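Local coordinates for protein alpha-1,2-mannosidase (Bacteroides thetaiotaomicron, PDB 2WW2) that probably hydrolyses alpha-mannosidic linkages with inversion of configuration, as a calcium-dependent glycoside hydrolase of family 92 from a human gut symbiont, at residues P43-N48 and M53-D58; T108-S113 and L258-A263; S113-F116 and L120-S123. One frame throughout, in Å; residues are numbered along the deposited sequence.

Contact 1: residues P43-N48 and M53-D58; sequences PQTGEN and MYTYTD
Thr45 and Gly46 turn their amides onto one carbonyl, that of Met53, and here the two backbones come closest, with 4.7 Å between the CA atoms of Gly46 and Met53. Thr45 N reaches Met53 O at 2.8 Å, while Gly46 N, at 2.9 Å from Met53 O, makes the straighter bond (175° at the hydrogen) but arrives from above the carbonyl plane, well off a lone pair. The Thr45 hydroxyl extends the grip: with chi1 at 62°, OG1 sits between its own N and carbonyl carbon and accepts from Thr55 N at 2.9 Å. Water 1 lies 3.0 Å from Thr45 OG1 and donates to Asp58 OD2. Together these bonds pinch the base of the loop that leaves strand 40-44 and leads into strand 60-67 in the N-terminal region of the family 92 enzyme. Pro43 CG leans obliquely on the Tyr54 ring, 3.5 Å from CD1, and Thr45 CG2 approaches the same ring, also obliquely. The Tyr54 hydroxyl is bonded to Glu105, a residue of a sodium site. Gln44, its chain extended, sends NE2 to Gly46 O at 2.8 Å and to Asn48 OD1 at 3.0 Å, both close to its amide plane.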
loop_
_atom_site.group_PDB
_atom_site.type_symbol
_atom_site.label_atom_id
_atom_site.label_comp_id
_atom_site.label_asym_id
_atom_site.label_seq_id
_atom_site.Cartn_x
_atom_site.Cartn_y
_atom_site.Cartn_z
ATOM N N PRO A 43 23.535 30.178 -5.772
ATOM C CA PRO A 43 23.227 30.070 -7.186
ATOM C C PRO A 43 21.717 29.970 -7.406
ATOM O O PRO A 43 20.968 29.440 -6.542
ATOM C CB PRO A 43 23.891 28.736 -7.601
ATOM C CG PRO A 43 23.959 27.940 -6.302
ATOM C CD PRO A 43 24.255 28.996 -5.259
ATOM N N GLN A 44 21.279 30.474 -8.549
ATOM C CA GLN A 44 19.856 30.451 -8.902
ATOM C C GLN A 44 19.669 29.810 -10.289
ATOM O O GLN A 44 20.241 30.282 -11.283
ATOM C CB GLN A 44 19.284 31.873 -8.905
ATOM C CG GLN A 44 17.847 31.955 -9.461
ATOM C CD GLN A 44 17.420 33.395 -9.700
ATOM O OE1 GLN A 44 18.148 34.329 -9.358
ATOM N NE2 GLN A 44 16.236 33.582 -10.287
ATOM N N THR A 45 18.881 28.738 -10.346
ATOM C CA THR A 45 18.504 28.130 -11.630
ATOM C C THR A 45 17.049 28.434 -11.989
ATOM O O THR A 45 16.689 28.470 -13.172
ATOM C CB THR A 45 18.694 26.588 -11.628
ATOM O OG1 THR A 45 17.845 25.999 -10.646
ATOM C CG2 THR A 45 20.118 26.232 -11.273
ATOM N N GLY A 46 16.219 28.642 -10.972
ATOM C CA GLY A 46 14.785 28.879 -11.187
ATOM C C GLY A 46 14.518 30.326 -11.607
ATOM O O GLY A 46 15.372 31.195 -11.436
ATOM N N GLU A 47 13.341 30.584 -12.175
ATOM C CA GLU A 47 12.966 31.950 -12.541
ATOM C C GLU A 47 12.902 32.837 -11.306
ATOM O O GLU A 47 12.629 32.342 -10.220
ATOM C CB GLU A 47 11.577 31.957 -13.187
ATOM C CG GLU A 47 11.565 31.539 -14.624
ATOM C CD GLU A 47 10.207 31.801 -15.282
ATOM O OE1 GLU A 47 9.314 32.416 -14.646
ATOM O OE2 GLU A 47 10.043 31.382 -16.435
ATOM N N ASN A 48 13.082 34.147 -11.478
ATOM C CA ASN A 48 12.754 35.080 -10.415
ATOM C C ASN A 48 11.325 34.794 -9.971
ATOM O O ASN A 48 10.443 34.606 -10.817
ATOM C CB ASN A 48 12.812 36.545 -10.898
ATOM C CG ASN A 48 14.246 37.069 -11.081
ATOM O OD1 ASN A 48 15.219 36.314 -10.990
ATOM N ND2 ASN A 48 14.369 38.376 -11.319
ATOM N N MET A 53 14.431 27.939 -6.073
ATOM C CA MET A 53 15.483 28.819 -6.547
ATOM C C MET A 53 16.608 28.046 -7.204
ATOM O O MET A 53 17.167 28.481 -8.208
ATOM C CB MET A 53 16.036 29.618 -5.358
ATOM C CG MET A 53 17.232 30.486 -5.693
ATOM S SD MET A 53 17.663 31.587 -4.304
ATOM C CE MET A 53 17.928 30.445 -3.012
ATOM N N TYR A 54 16.984 26.931 -6.594
ATOM C CA TYR A 54 18.061 26.102 -7.118
ATOM C C TYR A 54 17.508 24.689 -7.196
ATOM O O TYR A 54 17.118 24.120 -6.179
ATOM C CB TYR A 54 19.304 26.157 -6.201
ATOM C CG TYR A 54 20.450 25.228 -6.613
ATOM C CD1 TYR A 54 21.503 25.691 -7.402
ATOM C CD2 TYR A 54 20.479 23.892 -6.195
ATOM C CE1 TYR A 54 22.562 24.841 -7.779
ATOM C CE2 TYR A 54 21.533 23.033 -6.566
ATOM C CZ TYR A 54 22.559 23.512 -7.349
ATOM O OH TYR A 54 23.589 22.668 -7.703
ATOM N N THR A 55 17.482 24.137 -8.410
ATOM C CA THR A 55 17.016 22.784 -8.652
ATOM C C THR A 55 18.197 21.985 -9.197
ATOM O O THR A 55 18.744 22.306 -10.256
ATOM C CB THR A 55 15.820 22.825 -9.637
ATOM O OG1 THR A 55 14.712 23.446 -8.974
ATOM C CG2 THR A 55 15.419 21.431 -10.124
ATOM N N TYR A 56 18.613 20.971 -8.443
ATOM C CA TYR A 56 19.815 20.226 -8.763
ATOM C C TYR A 56 19.777 19.635 -10.175
ATOM O O TYR A 56 20.806 19.573 -10.845
ATOM C CB TYR A 56 20.047 19.124 -7.732
ATOM C CG TYR A 56 21.367 18.427 -7.908
ATOM C CD1 TYR A 56 22.549 18.997 -7.431
ATOM C CD2 TYR A 56 21.442 17.208 -8.577
ATOM C CE1 TYR A 56 23.751 18.361 -7.598
ATOM C CE2 TYR A 56 22.649 16.565 -8.748
ATOM C CZ TYR A 56 23.803 17.142 -8.264
ATOM O OH TYR A 56 25.012 16.487 -8.445
ATOM N N THR A 57 18.604 19.218 -10.642
ATOM C CA THR A 57 18.519 18.604 -11.968
ATOM C C THR A 57 18.496 19.640 -13.113
ATOM O O THR A 57 18.526 19.267 -14.280
ATOM C CB THR A 57 17.290 17.670 -12.096
ATOM O OG1 THR A 57 16.120 18.386 -11.694
ATOM C CG2 THR A 57 17.451 16.421 -11.207
ATOM N N ASP A 58 18.421 20.932 -12.787
ATOM C CA ASP A 58 18.426 21.951 -13.833
ATOM C C ASP A 58 19.869 22.355 -14.124
ATOM O O ASP A 58 20.696 22.407 -13.213
ATOM C CB ASP A 58 17.514 23.138 -13.472
ATOM C CG ASP A 58 16.023 22.778 -13.618
ATOM O OD1 ASP A 58 15.688 21.862 -14.401
ATOM O OD2 ASP A 58 15.168 23.379 -12.961
HETATM O O HOH W 1 15.210 25.690 -12.014
#

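Contact 2: residues T108-S113 and L258-A263; sequences TPYNYS and LISGKA
Tyr110 meets helix 256-271 at two points, its CB and one edge of its ring. The Tyr110 CB atom lies 3.6 Å from Ala263 CB, an apolar touch between the turn and the buried methyl of the helix. One helical turn earlier, Ser260 OG stands at the ring edge near the ring plane, 3.3 Å from Tyr110 CD1 and 3.7 Å from CE1 of the same ring. Asn111 adds a lesser touch, its CB 3.9 Å from Ser260 OG.

Tyr110 has chi1 at 58°, which holds CG between the backbone N and the carbonyl carbon and folds the ring back over its own turn, where Thr108 OG1 lies 3.2 Å above the ring plane, over the centre. The turn itself is tied by Asn111 O, which accepts from Thr108 N at 3.0 Å and from Thr108 OG1 at 2.8 Å, the hydroxyl lying in the carbonyl plane on a lone pair. This is the tight connection between strands 98-108 and 111-116, so the contact sets a hairpin turn of the N-terminal family region against a helix of the catalytic family region. Farther out, Tyr110 O is bonded to Ser125 OG of strand 121-126, and Arg264 of the helix touches the Tyr110 side chain.

Across the two segments no hydrogen bond forms and only 175 Å² is buried, which implies a junction that rests on van der Waals fit, while the polar bonds shape the turn and tie it to strand 121-126.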
loop_
_atom_site.group_PDB
_atom_site.type_symbol
_atom_site.label_atom_id
_atom_site.label_comp_id
_atom_site.label_asym_id
_atom_site.label_seq_id
_atom_site.Cartn_x
_atom_site.Cartn_y
_atom_site.Cartn_z
ATOM N N THR A 108 30.398 24.835 -0.970
ATOM C CA THR A 108 30.781 24.712 0.444
ATOM C C THR A 108 30.119 25.890 1.148
ATOM O O THR A 108 29.626 26.803 0.478
ATOM C CB THR A 108 32.307 24.832 0.671
ATOM O OG1 THR A 108 32.729 26.194 0.519
ATOM C CG2 THR A 108 33.091 23.959 -0.290
ATOM N N PRO A 109 30.071 25.865 2.494
ATOM C CA PRO A 109 29.422 26.960 3.219
ATOM C C PRO A 109 30.169 28.281 3.086
ATOM O O PRO A 109 29.563 29.334 3.265
ATOM C CB PRO A 109 29.484 26.499 4.688
ATOM C CG PRO A 109 29.572 25.002 4.601
ATOM C CD PRO A 109 30.392 24.725 3.371
ATOM N N TYR A 110 31.483 28.218 2.826
ATOM C CA TYR A 110 32.341 29.392 2.872
ATOM C C TYR A 110 32.707 29.894 1.467
ATOM O O TYR A 110 33.380 30.901 1.330
ATOM C CB TYR A 110 33.633 29.078 3.671
ATOM C CG TYR A 110 34.407 27.926 3.087
ATOM C CD1 TYR A 110 35.341 28.135 2.070
ATOM C CD2 TYR A 110 34.200 26.622 3.533
ATOM C CE1 TYR A 110 36.043 27.063 1.514
ATOM C CE2 TYR A 110 34.884 25.558 2.982
ATOM C CZ TYR A 110 35.812 25.779 1.984
ATOM O OH TYR A 110 36.486 24.693 1.432
ATOM N N ASN A 111 32.257 29.176 0.438
ATOM C CA ASN A 111 32.532 29.525 -0.943
ATOM C C ASN A 111 31.765 28.621 -1.906
ATOM O O ASN A 111 31.783 27.411 -1.782
ATOM C CB ASN A 111 34.044 29.394 -1.257
ATOM C CG ASN A 111 34.395 29.909 -2.649
ATOM O OD1 ASN A 111 34.592 31.115 -2.845
ATOM N ND2 ASN A 111 34.479 29.009 -3.615
ATOM N N TYR A 112 31.105 29.223 -2.885
ATOM C CA TYR A 112 30.536 28.484 -3.991
ATOM C C TYR A 112 31.275 28.878 -5.267
ATOM O O TYR A 112 31.403 30.070 -5.578
ATOM C CB TYR A 112 29.044 28.815 -4.124
ATOM C CG TYR A 112 28.380 28.114 -5.304
ATOM C CD1 TYR A 112 27.726 26.893 -5.142
ATOM C CD2 TYR A 112 28.421 28.674 -6.578
ATOM C CE1 TYR A 112 27.119 26.237 -6.232
ATOM C CE2 TYR A 112 27.807 28.040 -7.674
ATOM C CZ TYR A 112 27.159 26.834 -7.488
ATOM O OH TYR A 112 26.575 26.220 -8.564
ATOM N N SER A 113 31.783 27.880 -5.993
ATOM C CA SER A 113 32.528 28.139 -7.227
ATOM C C SER A 113 31.896 27.312 -8.361
ATOM O O SER A 113 31.505 26.161 -8.155
ATOM C CB SER A 113 34.003 27.762 -7.042
ATOM O OG SER A 113 34.740 27.908 -8.253
ATOM N N LEU A 258 40.157 36.192 0.844
ATOM C CA LEU A 258 40.097 36.715 2.213
ATOM C C LEU A 258 38.761 36.353 2.880
ATOM O O LEU A 258 38.740 35.831 3.999
ATOM C CB LEU A 258 40.300 38.235 2.255
ATOM C CG LEU A 258 40.388 38.836 3.676
ATOM C CD1 LEU A 258 41.663 38.381 4.376
ATOM C CD2 LEU A 258 40.326 40.378 3.664
ATOM N N ILE A 259 37.655 36.622 2.186
ATOM C CA ILE A 259 36.315 36.357 2.736
ATOM C C ILE A 259 36.097 34.851 2.937
ATOM O O ILE A 259 35.540 34.400 3.948
ATOM C CB ILE A 259 35.200 36.933 1.815
ATOM C CG1 ILE A 259 35.443 38.434 1.551
ATOM C CG2 ILE A 259 33.778 36.654 2.405
ATOM C CD1 ILE A 259 35.722 39.295 2.820
ATOM N N SER A 260 36.542 34.077 1.961
ATOM C CA SER A 260 36.493 32.625 2.055
ATOM C C SER A 260 37.223 32.096 3.311
ATOM O O SER A 260 36.652 31.307 4.073
ATOM C CB SER A 260 37.098 32.013 0.784
ATOM O OG SER A 260 37.104 30.596 0.848
ATOM N N GLY A 261 38.484 32.498 3.499
ATOM C CA GLY A 261 39.251 32.096 4.696
ATOM C C GLY A 261 38.552 32.492 5.992
ATOM O O GLY A 261 38.507 31.722 6.957
ATOM N N LYS A 262 38.027 33.707 6.041
ATOM C CA LYS A 262 37.320 34.138 7.232
ATOM C C LYS A 262 36.054 33.308 7.502
ATOM O O LYS A 262 35.781 32.951 8.644
ATOM C CB LYS A 262 36.935 35.608 7.113
ATOM C CG LYS A 262 38.108 36.572 7.162
ATOM C CD LYS A 262 37.572 37.997 7.026
ATOM C CE LYS A 262 38.641 39.034 7.294
ATOM N NZ LYS A 262 37.966 40.366 7.390
ATOM N N ALA A 263 35.266 33.024 6.465
ATOM C CA ALA A 263 34.053 32.225 6.647
ATOM C C ALA A 263 34.412 30.789 7.033
ATOM O O ALA A 263 33.743 30.149 7.844
ATOM C CB ALA A 263 33.207 32.248 5.380
#

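Contact 3: residues S113-F116 and L120-S123; sequences SVTF and LQTS
The beta hairpin of strands 111-116 and 121-126 is held here by paired backbone bonds; the axes of segments 113-116 and 121-123 run antiparallel at 164°, 4.8 Å apart at their closest. Val114 and Thr122 form the hydrogen-bonded pair: Val114 N to Thr122 O and Thr122 N to Val114 O are both 3.0 Å. Toward the turn, Phe116 N donates to Leu120 O at 2.8 Å. Ser113 with Ser123 and Thr115 with Gln121 are the non-hydrogen-bonded pairs. Their side chains share one face, on which Ser113 CB and Ser123 CB pack at 3.5 Å. Gln121, bent at chi2 (-86°), curls back along this face so that NE2 donates to Ser113 OG at 3.2 Å, the hydroxyl lying in its amide plane. Gln121 CG lies 3.3 Å from Thr115 OG1. On the other face Val114 CG1 and Thr122 CG2 lie alongside each other. Near the turn, Phe116 CD2 packs on Leu120 CD2 at 3.7 Å. Glu134 of strand 130-136 accepts from Gln121 NE2 and is bonded to Ser123 OG, tying the polar face to the next strand. Strand 98-108 pairs on the other flank of the hairpin, while Phe64 of strand 60-67 touches Val114, Phe116 and Thr122.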
loop_
_atom_site.group_PDB
_atom_site.type_symbol
_atom_site.label_atom_id
_atom_site.label_comp_id
_atom_site.label_asym_id
_atom_site.label_seq_id
_atom_site.Cartn_x
_atom_site.Cartn_y
_atom_site.Cartn_z
ATOM N N SER A 113 31.783 27.880 -5.993
ATOM C CA SER A 113 32.528 28.139 -7.227
ATOM C C SER A 113 31.896 27.312 -8.361
ATOM O O SER A 113 31.505 26.161 -8.155
ATOM C CB SER A 113 34.003 27.762 -7.042
ATOM O OG SER A 113 34.740 27.908 -8.253
ATOM N N VAL A 114 31.756 27.907 -9.538
ATOM C CA VAL A 114 31.247 27.169 -10.699
ATOM C C VAL A 114 31.946 27.680 -11.955
ATOM O O VAL A 114 32.281 28.872 -12.051
ATOM C CB VAL A 114 29.710 27.283 -10.810
ATOM C CG1 VAL A 114 29.300 28.743 -11.077
ATOM C CG2 VAL A 114 29.152 26.356 -11.896
ATOM N N THR A 115 32.205 26.780 -12.896
ATOM C CA THR A 115 32.725 27.173 -14.203
ATOM C C THR A 115 31.689 26.763 -15.227
ATOM O O THR A 115 31.259 25.593 -15.278
ATOM C CB THR A 115 34.058 26.481 -14.488
ATOM O OG1 THR A 115 34.963 26.798 -13.428
ATOM C CG2 THR A 115 34.653 26.924 -15.843
ATOM N N PHE A 116 31.237 27.734 -16.009
ATOM C CA PHE A 116 30.221 27.477 -17.003
ATOM C C PHE A 116 30.798 26.754 -18.201
ATOM O O PHE A 116 32.022 26.673 -18.363
ATOM C CB PHE A 116 29.524 28.798 -17.380
ATOM C CG PHE A 116 28.820 29.437 -16.209
ATOM C CD1 PHE A 116 27.540 29.043 -15.868
ATOM C CD2 PHE A 116 29.459 30.405 -15.430
ATOM C CE1 PHE A 116 26.884 29.615 -14.787
ATOM C CE2 PHE A 116 28.817 30.982 -14.340
ATOM C CZ PHE A 116 27.522 30.581 -14.017
ATOM N N LEU A 120 33.634 30.539 -18.464
ATOM C CA LEU A 120 33.622 31.601 -17.470
ATOM C C LEU A 120 33.619 30.965 -16.085
ATOM O O LEU A 120 32.804 30.087 -15.806
ATOM C CB LEU A 120 32.391 32.504 -17.638
ATOM C CG LEU A 120 32.307 33.718 -16.693
ATOM C CD1 LEU A 120 31.564 34.893 -17.394
ATOM C CD2 LEU A 120 31.651 33.388 -15.332
ATOM N N GLN A 121 34.533 31.396 -15.215
ATOM C CA GLN A 121 34.556 30.851 -13.860
ATOM C C GLN A 121 34.210 31.946 -12.879
ATOM O O GLN A 121 34.604 33.097 -13.064
ATOM C CB GLN A 121 35.931 30.251 -13.531
ATOM C CG GLN A 121 36.030 29.646 -12.101
ATOM C CD GLN A 121 36.400 30.667 -11.040
ATOM O OE1 GLN A 121 37.006 31.697 -11.333
ATOM N NE2 GLN A 121 36.043 30.383 -9.793
ATOM N N THR A 122 33.464 31.608 -11.840
ATOM C CA THR A 122 33.183 32.577 -10.786
ATOM C C THR A 122 33.082 31.879 -9.438
ATOM O O THR A 122 32.702 30.707 -9.366
ATOM C CB THR A 122 31.901 33.398 -11.094
ATOM O OG1 THR A 122 31.739 34.424 -10.104
ATOM C CG2 THR A 122 30.679 32.526 -11.096
ATOM N N SER A 123 33.495 32.567 -8.375
ATOM C CA SER A 123 33.175 32.088 -7.039
ATOM C C SER A 123 32.794 33.248 -6.130
ATOM O O SER A 123 33.100 34.426 -6.415
ATOM C CB SER A 123 34.287 31.225 -6.437
ATOM O OG SER A 123 35.348 31.992 -5.899
#

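How the contacts relate
Contacts 1 and 3 are largely buried and contact 2 is partly so. Contacts 2 and 3 share Ser113 and strand 111-116: contact 2 sets the turn before it against a helix, and contact 3 pairs residues 113-116 with strand 121-126. They also touch directly, Tyr112 O lying 3.2 Å from Ser123 CB. Contact 1 reaches contact 2 through Pro43 CG, 3.6 Å from Tyr112 CZ, but stays about 6 Å from contact 3 at the nearest atoms. The chemistry follows position: a loop base gathered round one carbonyl in contact 1, regular strand pairing in contact 3, and packing without a hydrogen bond across the segments where contact 2 joins two family regions.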